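Local coordinates for protein glycosyl transferase (PDB 5TZJ) that is a family 2 glycosyl transferase whose N-terminal domain holds a bound uridine-diphosphate-N-acetylglucosamine, at residues M1-V7 against E32-V38; K60-L64 against V77-E83; G84-F89 against P153-T159. All blocks are in the same frame, centred on the assembly; numbering follows the deposited sequence.

Contact 1 (M1-V7 against E32-V38); sequences MKFSVIV and EFEVVVV
Residues Phe3 to Val7 pair in parallel with Phe33 to Val37, the axes of the two strands 4.6 Å apart at closest and their directions 21° from each other. The register puts Phe3 beside Phe33 and Val7 beside Val37. The backbone of Val5 bonds strand 33-39 twice: its N gives to Glu34 O at 2.8 Å, and its O takes Val36 N at 2.7 Å. Val7 does likewise with Val36 O and Val38 N. At the start of the pair, Glu32 O receives Lys2 N and, weakly, Phe3 N.

Phe3, Val5, Val7 and their partners Phe33, Val35 and Val37 share one face of the sheet. The side chains of Phe3 and Phe33 meet only at CB, 3.9 Å from CB to CB, and their rings turn apart. Phe33 CG sits between its backbone N and carbonyl carbon (chi1 70°), a torsion that turns the ring so that CD2 reaches Val5 CG2 at 4.2 Å. Leu101 of helix 100-111 touches both phenylalanines.

With helix 16-24 these strands form a beta-alpha-beta unit, part of the Rossmann-like core expected in a family 2 glycosyl transferase. The side chain of Val7 comes within about 5 Å, nearest atoms, of the bound uridine-diphosphate-N-acetylglucosamine.

On the other face lie Ser4, Ile6, Glu34 and Val36. Ser4 OG donates to Glu34 OE2 at 2.8 Å, on the anti side of the carboxylate and 22° out of its plane. The hydroxyl also accepts a bond from Gly84 N. Glu34 OE2 takes Glu83 N as well, and OE1 forms a salt bridge with Lys60, which probably keeps the buried carboxylate charged. Met1 crosses Glu34 at about a right angle, its SD 3.7 Å from Glu34 CB. Water 1 gives to Glu32 OE1 and accepts a weak bond from Met1 N.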
# COMPACT_ATOMS: atom_id res chain seq x y z
N MET A 1 6.99 -21.95 -15.45
CA MET A 1 7.84 -20.86 -14.98
C MET A 1 7.43 -20.42 -13.58
O MET A 1 6.25 -20.19 -13.32
CB MET A 1 7.79 -19.69 -15.93
CG MET A 1 9.06 -18.90 -15.91
SD MET A 1 9.25 -17.88 -17.37
CE MET A 1 8.46 -18.88 -18.64
N LYS A 2 8.42 -20.28 -12.68
CA LYS A 2 8.11 -20.02 -11.28
C LYS A 2 7.65 -18.58 -11.08
O LYS A 2 6.59 -18.34 -10.49
CB LYS A 2 9.32 -20.31 -10.40
CG LYS A 2 8.96 -20.36 -8.89
CD LYS A 2 7.93 -21.44 -8.59
CE LYS A 2 8.28 -22.15 -7.28
NZ LYS A 2 7.38 -23.29 -6.99
N PHE A 3 8.41 -17.61 -11.58
CA PHE A 3 8.15 -16.21 -11.25
C PHE A 3 7.98 -15.37 -12.51
O PHE A 3 8.58 -15.63 -13.56
CB PHE A 3 9.29 -15.62 -10.41
CG PHE A 3 9.47 -16.28 -9.06
CD1 PHE A 3 8.62 -15.94 -7.98
CD2 PHE A 3 10.49 -17.20 -8.85
CE1 PHE A 3 8.79 -16.54 -6.73
CE2 PHE A 3 10.68 -17.80 -7.60
CZ PHE A 3 9.84 -17.49 -6.54
N SER A 4 7.18 -14.32 -12.39
CA SER A 4 7.23 -13.24 -13.35
C SER A 4 7.57 -12.00 -12.56
O SER A 4 6.83 -11.63 -11.64
CB SER A 4 5.90 -13.08 -14.10
OG SER A 4 5.52 -14.27 -14.76
N VAL A 5 8.72 -11.40 -12.86
CA VAL A 5 9.11 -10.15 -12.22
C VAL A 5 8.55 -8.99 -13.04
O VAL A 5 8.92 -8.81 -14.21
CB VAL A 5 10.64 -10.05 -12.13
CG1 VAL A 5 11.02 -8.75 -11.42
CG2 VAL A 5 11.17 -11.30 -11.41
N ILE A 6 7.65 -8.20 -12.45
CA ILE A 6 6.94 -7.18 -13.21
C ILE A 6 7.51 -5.81 -12.86
O ILE A 6 7.51 -5.40 -11.69
CB ILE A 6 5.42 -7.26 -12.95
CG1 ILE A 6 4.86 -8.50 -13.67
CG2 ILE A 6 4.72 -5.93 -13.36
CD1 ILE A 6 3.42 -8.84 -13.34
N VAL A 7 7.95 -5.07 -13.88
CA VAL A 7 8.66 -3.81 -13.75
C VAL A 7 7.97 -2.76 -14.61
O VAL A 7 8.10 -2.80 -15.84
CB VAL A 7 10.13 -3.94 -14.21
CG1 VAL A 7 10.87 -2.59 -14.03
CG2 VAL A 7 10.82 -5.08 -13.46
N GLU A 32 13.66 -20.25 -15.25
CA GLU A 32 12.53 -20.41 -14.35
C GLU A 32 11.87 -19.09 -13.99
O GLU A 32 10.93 -19.09 -13.17
CB GLU A 32 12.97 -21.15 -13.08
CG GLU A 32 13.04 -22.66 -13.30
CD GLU A 32 11.70 -23.21 -13.79
OE1 GLU A 32 11.67 -23.77 -14.90
OE2 GLU A 32 10.67 -23.05 -13.07
N PHE A 33 12.33 -17.98 -14.53
CA PHE A 33 11.60 -16.74 -14.32
C PHE A 33 11.67 -15.91 -15.59
O PHE A 33 12.43 -16.22 -16.53
CB PHE A 33 12.09 -15.96 -13.07
CG PHE A 33 13.46 -15.33 -13.20
CD1 PHE A 33 14.60 -16.07 -12.96
CD2 PHE A 33 13.62 -13.99 -13.51
CE1 PHE A 33 15.86 -15.49 -13.05
CE2 PHE A 33 14.88 -13.41 -13.59
CZ PHE A 33 16.00 -14.16 -13.35
N GLU A 34 10.81 -14.91 -15.64
CA GLU A 34 10.74 -13.98 -16.75
C GLU A 34 10.66 -12.59 -16.15
O GLU A 34 10.23 -12.43 -15.00
CB GLU A 34 9.52 -14.25 -17.64
CG GLU A 34 8.17 -13.87 -17.01
CD GLU A 34 7.01 -14.17 -17.93
OE1 GLU A 34 7.26 -14.55 -19.10
OE2 GLU A 34 5.84 -14.05 -17.51
N VAL A 35 11.10 -11.60 -16.92
CA VAL A 35 11.06 -10.21 -16.49
C VAL A 35 10.15 -9.50 -17.46
O VAL A 35 10.43 -9.47 -18.66
CB VAL A 35 12.46 -9.57 -16.48
CG1 VAL A 35 12.39 -8.09 -15.98
CG2 VAL A 35 13.41 -10.39 -15.67
N VAL A 36 9.04 -8.96 -16.95
CA VAL A 36 8.02 -8.35 -17.79
C VAL A 36 8.11 -6.85 -17.56
O VAL A 36 7.71 -6.34 -16.51
CB VAL A 36 6.61 -8.87 -17.48
CG1 VAL A 36 5.61 -8.32 -18.53
CG2 VAL A 36 6.62 -10.40 -17.41
N VAL A 37 8.64 -6.17 -18.56
CA VAL A 37 8.88 -4.74 -18.51
C VAL A 37 7.81 -4.09 -19.37
O VAL A 37 7.73 -4.37 -20.58
CB VAL A 37 10.29 -4.39 -19.02
CG1 VAL A 37 10.47 -2.83 -19.07
CG2 VAL A 37 11.35 -5.05 -18.13
N VAL A 38 7.00 -3.22 -18.76
CA VAL A 38 6.07 -2.39 -19.50
C VAL A 38 6.46 -0.93 -19.31
O VAL A 38 6.45 -0.40 -18.19
CB VAL A 38 4.62 -2.63 -19.09
CG1 VAL A 38 3.68 -1.73 -19.96
CG2 VAL A 38 4.31 -4.08 -19.26
O HOH W 1 9.65 -23.06 -16.86

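Contact 2 (K60-L64 against V77-E83); sequences KVSQL and VALKQAE
A salt bridge from Lys60 to Glu83 leads this strand-to-helix contact at the protein surface, where strand 59-63 faces the C-terminal end of helix 72-81. The short segments of strand and helix run 10.4 Å apart at closest, at 143° to each other. Contact is therefore made by side chains reaching across, in one case to a backbone oxygen.

Lys60 CG stands anti to the carbonyl carbon, and the rest of the chain is fully stretched. This carries NZ across to the helix end. There it bonds Glu83 OE1 at 3.2 Å, through the anti lone pair of that oxygen. It also bonds Gln81 O at 3.1 Å, from 36° above the carbonyl plane. A positive group at a helix C-terminus probably suits the helix dipole. The same amine has a further carboxylate partner in Glu34, so several acceptors fix its position.

Further along the strand, Ser62 OG lies 3.5 Å from Gln81 NE2. Water 2 lies 3.0 Å from Ser62 OG and links it to Gln81 OE1; its separation from Gln81 OE1, 2.5 Å, is doubtfully short. The apolar end of the contact is Leu64 against Val77. These two lie side by side, running in opposite senses, with Leu64 CD2 at 4.0 Å from Val77 CG2.

Strand 33-39 lies next to strand 59-63 in the sheet, and its Val36 and Val38 touch Ala78 of the helix. Val61 points away from helix 72-81 and packs on helix 46-51.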
# COMPACT_ATOMS: atom_id res chain seq x y z
N LYS A 60 10.40 -9.88 -21.50
CA LYS A 60 9.25 -9.42 -22.26
C LYS A 60 9.19 -7.90 -22.13
O LYS A 60 9.09 -7.38 -21.01
CB LYS A 60 7.95 -10.05 -21.76
CG LYS A 60 7.74 -11.50 -22.09
CD LYS A 60 6.44 -11.99 -21.45
CE LYS A 60 6.17 -13.45 -21.79
NZ LYS A 60 5.25 -14.09 -20.79
N VAL A 61 9.23 -7.19 -23.26
CA VAL A 61 9.19 -5.73 -23.28
C VAL A 61 8.00 -5.28 -24.12
O VAL A 61 7.80 -5.75 -25.25
CB VAL A 61 10.48 -5.10 -23.88
CG1 VAL A 61 10.40 -3.58 -23.93
CG2 VAL A 61 11.65 -5.49 -23.11
N SER A 62 7.25 -4.31 -23.61
CA SER A 62 6.33 -3.60 -24.47
C SER A 62 6.25 -2.17 -23.94
O SER A 62 6.79 -1.86 -22.87
CB SER A 62 4.97 -4.27 -24.51
OG SER A 62 4.38 -4.23 -23.23
N GLN A 63 5.61 -1.31 -24.72
CA GLN A 63 5.56 0.10 -24.37
C GLN A 63 4.18 0.65 -24.70
O GLN A 63 3.68 0.42 -25.81
CB GLN A 63 6.64 0.89 -25.12
CG GLN A 63 6.58 2.41 -24.94
CD GLN A 63 7.65 3.12 -25.77
OE1 GLN A 63 7.58 3.13 -27.00
NE2 GLN A 63 8.65 3.69 -25.10
N LEU A 64 3.59 1.38 -23.75
CA LEU A 64 2.32 2.03 -23.99
C LEU A 64 2.51 3.26 -24.87
O LEU A 64 3.52 3.97 -24.77
CB LEU A 64 1.66 2.45 -22.67
CG LEU A 64 1.58 1.37 -21.59
CD1 LEU A 64 0.78 1.89 -20.37
CD2 LEU A 64 0.95 0.09 -22.17
N VAL A 77 -0.99 -4.31 -17.54
CA VAL A 77 -0.60 -4.87 -18.84
C VAL A 77 0.38 -6.01 -18.64
O VAL A 77 0.24 -7.09 -19.25
CB VAL A 77 -0.01 -3.77 -19.74
CG1 VAL A 77 0.52 -4.36 -21.07
CG2 VAL A 77 -1.00 -2.62 -19.90
N ALA A 78 1.35 -5.81 -17.74
CA ALA A 78 2.34 -6.85 -17.46
C ALA A 78 1.69 -8.06 -16.81
O ALA A 78 2.07 -9.20 -17.10
CB ALA A 78 3.44 -6.32 -16.55
N LEU A 79 0.77 -7.83 -15.87
CA LEU A 79 0.16 -8.96 -15.17
C LEU A 79 -0.58 -9.88 -16.14
O LEU A 79 -0.48 -11.12 -16.05
CB LEU A 79 -0.77 -8.43 -14.06
CG LEU A 79 -1.43 -9.46 -13.13
CD1 LEU A 79 -0.39 -10.41 -12.54
CD2 LEU A 79 -2.24 -8.72 -12.01
N LYS A 80 -1.25 -9.29 -17.14
CA LYS A 80 -1.93 -10.10 -18.15
C LYS A 80 -0.93 -10.93 -18.97
O LYS A 80 -1.22 -12.09 -19.29
CB LYS A 80 -2.77 -9.20 -19.06
CG LYS A 80 -4.17 -8.94 -18.49
CD LYS A 80 -4.57 -7.47 -18.56
CE LYS A 80 -5.90 -7.22 -17.82
NZ LYS A 80 -6.06 -5.82 -17.29
N GLN A 81 0.23 -10.36 -19.33
CA GLN A 81 1.25 -11.08 -20.10
C GLN A 81 1.95 -12.14 -19.28
O GLN A 81 2.52 -13.08 -19.84
CB GLN A 81 2.31 -10.12 -20.66
CG GLN A 81 1.80 -9.09 -21.68
CD GLN A 81 2.77 -7.92 -21.92
OE1 GLN A 81 3.76 -7.77 -21.21
NE2 GLN A 81 2.47 -7.09 -22.92
N ALA A 82 1.93 -12.00 -17.96
CA ALA A 82 2.74 -12.83 -17.07
C ALA A 82 2.32 -14.29 -17.12
O ALA A 82 1.13 -14.62 -17.00
CB ALA A 82 2.62 -12.29 -15.65
N GLU A 83 3.31 -15.17 -17.23
CA GLU A 83 3.11 -16.61 -17.24
C GLU A 83 3.67 -17.32 -16.01
O GLU A 83 3.48 -18.54 -15.89
CB GLU A 83 3.73 -17.20 -18.51
CG GLU A 83 2.92 -16.94 -19.76
CD GLU A 83 3.51 -17.61 -21.00
OE1 GLU A 83 4.46 -17.04 -21.59
OE2 GLU A 83 3.02 -18.71 -21.37
O HOH W 2 5.83 -6.49 -21.89

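Contact 3 (G84-F89 against P153-T159); sequences GEFVLF and PTKIYRT
Phe86 reaches over the guanidinium of Arg158, its CZ 3.5 Å above the centre of that group, with the two planes 58° apart. Arg158 CG is anti to the backbone N, and the chain then bends at chi3 (-63°), which brings the guanidinium under the ring tip. Asp114 holds NE in a salt bridge. On the same face Phe86 CB meets Ile156 CG2 at 3.8 Å, and Leu88 CD1 lies beside Ile156 CG1.

Val87 and Tyr157 are the hydrogen-bonded antiparallel pair, N to O in both directions. Tyr157 CD2 comes at the edge of the Phe89 ring, in its plane, 3.8 Å from Phe89 CE2; the ring planes stand at 73°. Pro153 O meets the Phe89 ring edge too, and Pro153 also touches the bound uridine-diphosphate-N-acetylglucosamine. Phe89 N and O are buried without a polar partner.

Thr159 begins helix 159-164. Its OG1 donates to Gly84 O at 2.7 Å from above the carbonyl plane, and its N bonds Glu85 O at 2.9 Å.

Strand 86-89 lies between strands 3-9 and 156-158. Helix 100-111 covers the Phe86 and Ile156 face, while Tyr157 on the other face packs against helix 177-188.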
# COMPACT_ATOMS: atom_id res chain seq x y z
N GLY A 84 4.35 -16.62 -15.10
CA GLY A 84 4.90 -17.29 -13.93
C GLY A 84 3.83 -17.75 -12.96
O GLY A 84 2.73 -17.20 -12.92
N GLU A 85 4.15 -18.79 -12.16
CA GLU A 85 3.19 -19.26 -11.16
C GLU A 85 2.93 -18.18 -10.09
O GLU A 85 1.82 -18.11 -9.54
CB GLU A 85 3.66 -20.56 -10.52
CG GLU A 85 2.56 -21.29 -9.72
CD GLU A 85 2.98 -22.66 -9.19
OE1 GLU A 85 4.15 -22.82 -8.77
OE2 GLU A 85 2.12 -23.57 -9.18
N PHE A 86 3.93 -17.34 -9.84
CA PHE A 86 3.89 -16.24 -8.89
C PHE A 86 4.36 -14.97 -9.58
O PHE A 86 5.19 -15.04 -10.50
CB PHE A 86 4.80 -16.56 -7.71
CG PHE A 86 4.23 -17.62 -6.81
CD1 PHE A 86 4.48 -18.96 -7.03
CD2 PHE A 86 3.40 -17.26 -5.76
CE1 PHE A 86 3.93 -19.91 -6.22
CE2 PHE A 86 2.85 -18.21 -4.95
CZ PHE A 86 3.11 -19.54 -5.18
N VAL A 87 3.89 -13.80 -9.12
CA VAL A 87 4.46 -12.55 -9.58
C VAL A 87 5.17 -11.82 -8.45
O VAL A 87 4.80 -11.90 -7.27
CB VAL A 87 3.44 -11.61 -10.25
CG1 VAL A 87 2.81 -12.29 -11.49
CG2 VAL A 87 2.37 -11.16 -9.29
N LEU A 88 6.22 -11.09 -8.84
CA LEU A 88 6.91 -10.15 -7.96
C LEU A 88 6.96 -8.81 -8.67
O LEU A 88 7.46 -8.73 -9.79
CB LEU A 88 8.33 -10.61 -7.65
CG LEU A 88 9.24 -9.59 -6.96
CD1 LEU A 88 8.72 -9.18 -5.57
CD2 LEU A 88 10.68 -10.21 -6.87
N PHE A 89 6.44 -7.78 -8.02
CA PHE A 89 6.50 -6.42 -8.55
C PHE A 89 7.73 -5.71 -8.00
O PHE A 89 7.93 -5.61 -6.79
CB PHE A 89 5.24 -5.63 -8.18
CG PHE A 89 3.97 -6.21 -8.72
CD1 PHE A 89 3.54 -5.91 -10.04
CD2 PHE A 89 3.24 -7.11 -7.97
CE1 PHE A 89 2.37 -6.46 -10.54
CE2 PHE A 89 2.06 -7.66 -8.46
CZ PHE A 89 1.62 -7.34 -9.76
N PRO A 153 3.09 -2.90 -3.48
CA PRO A 153 2.98 -4.14 -4.25
C PRO A 153 4.29 -4.93 -4.33
O PRO A 153 4.36 -5.93 -5.08
CB PRO A 153 2.55 -3.62 -5.64
CG PRO A 153 3.23 -2.29 -5.76
CD PRO A 153 3.21 -1.71 -4.34
N THR A 154 5.31 -4.52 -3.57
CA THR A 154 6.67 -5.09 -3.67
C THR A 154 6.78 -6.38 -2.84
O THR A 154 7.57 -6.50 -1.91
CB THR A 154 7.67 -4.05 -3.16
OG1 THR A 154 7.32 -3.71 -1.80
CG2 THR A 154 7.58 -2.81 -4.03
N LYS A 155 5.90 -7.31 -3.21
CA LYS A 155 5.69 -8.60 -2.56
C LYS A 155 5.51 -9.64 -3.66
O LYS A 155 5.40 -9.31 -4.85
CB LYS A 155 4.45 -8.57 -1.64
CG LYS A 155 4.45 -7.38 -0.63
CD LYS A 155 3.05 -7.18 -0.00
CE LYS A 155 3.11 -6.23 1.23
NZ LYS A 155 3.61 -4.89 0.85
N ILE A 156 5.45 -10.89 -3.24
CA ILE A 156 5.21 -12.00 -4.14
C ILE A 156 3.77 -12.45 -3.99
O ILE A 156 3.29 -12.72 -2.86
CB ILE A 156 6.20 -13.15 -3.86
CG1 ILE A 156 7.62 -12.64 -4.15
CG2 ILE A 156 5.89 -14.41 -4.71
CD1 ILE A 156 8.70 -13.70 -3.92
N TYR A 157 3.07 -12.57 -5.13
CA TYR A 157 1.66 -12.95 -5.16
C TYR A 157 1.46 -14.13 -6.08
O TYR A 157 2.02 -14.17 -7.17
CB TYR A 157 0.77 -11.85 -5.64
CG TYR A 157 0.94 -10.50 -4.97
CD1 TYR A 157 -0.04 -10.04 -4.10
CD2 TYR A 157 2.06 -9.68 -5.21
CE1 TYR A 157 0.07 -8.81 -3.49
CE2 TYR A 157 2.18 -8.42 -4.59
CZ TYR A 157 1.16 -7.99 -3.75
OH TYR A 157 1.21 -6.77 -3.12
N ARG A 158 0.62 -15.09 -5.66
CA ARG A 158 0.30 -16.20 -6.55
C ARG A 158 -0.49 -15.65 -7.73
O ARG A 158 -1.47 -14.93 -7.53
CB ARG A 158 -0.50 -17.28 -5.84
CG ARG A 158 -0.76 -18.53 -6.72
CD ARG A 158 -1.64 -19.52 -5.95
NE ARG A 158 -0.95 -20.00 -4.75
CZ ARG A 158 -0.11 -21.04 -4.74
NH1 ARG A 158 0.15 -21.70 -5.87
NH2 ARG A 158 0.48 -21.43 -3.61
N THR A 159 -0.06 -15.99 -8.95
CA THR A 159 -0.67 -15.37 -10.13
C THR A 159 -2.16 -15.71 -10.23
O THR A 159 -2.99 -14.84 -10.52
CB THR A 159 0.10 -15.79 -11.39
OG1 THR A 159 1.49 -15.46 -11.22
CG2 THR A 159 -0.46 -15.08 -12.65

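In the fold
The three contacts follow one another along the chain, and all reach one mixed sheet within the family 2 glycosyl transferase range. Strands 59-63, 33-39, 3-9, 86-89 and 156-158 are successive neighbours in it. Contact 1 joins the second and third of these strands. Its centre is about 9 Å from the centres of contacts 2 and 3, which are about 14 Å apart. Helix 72-81 of contact 2 is followed, after a short turn, by strand 86-89 of contact 3, and Leu79 packs on Val87. Pro153 of contact 3 touches the ligand, and Val7 of contact 1 and Leu64 of contact 2 lie a little farther off, consistent with strand ends flanking the pocket.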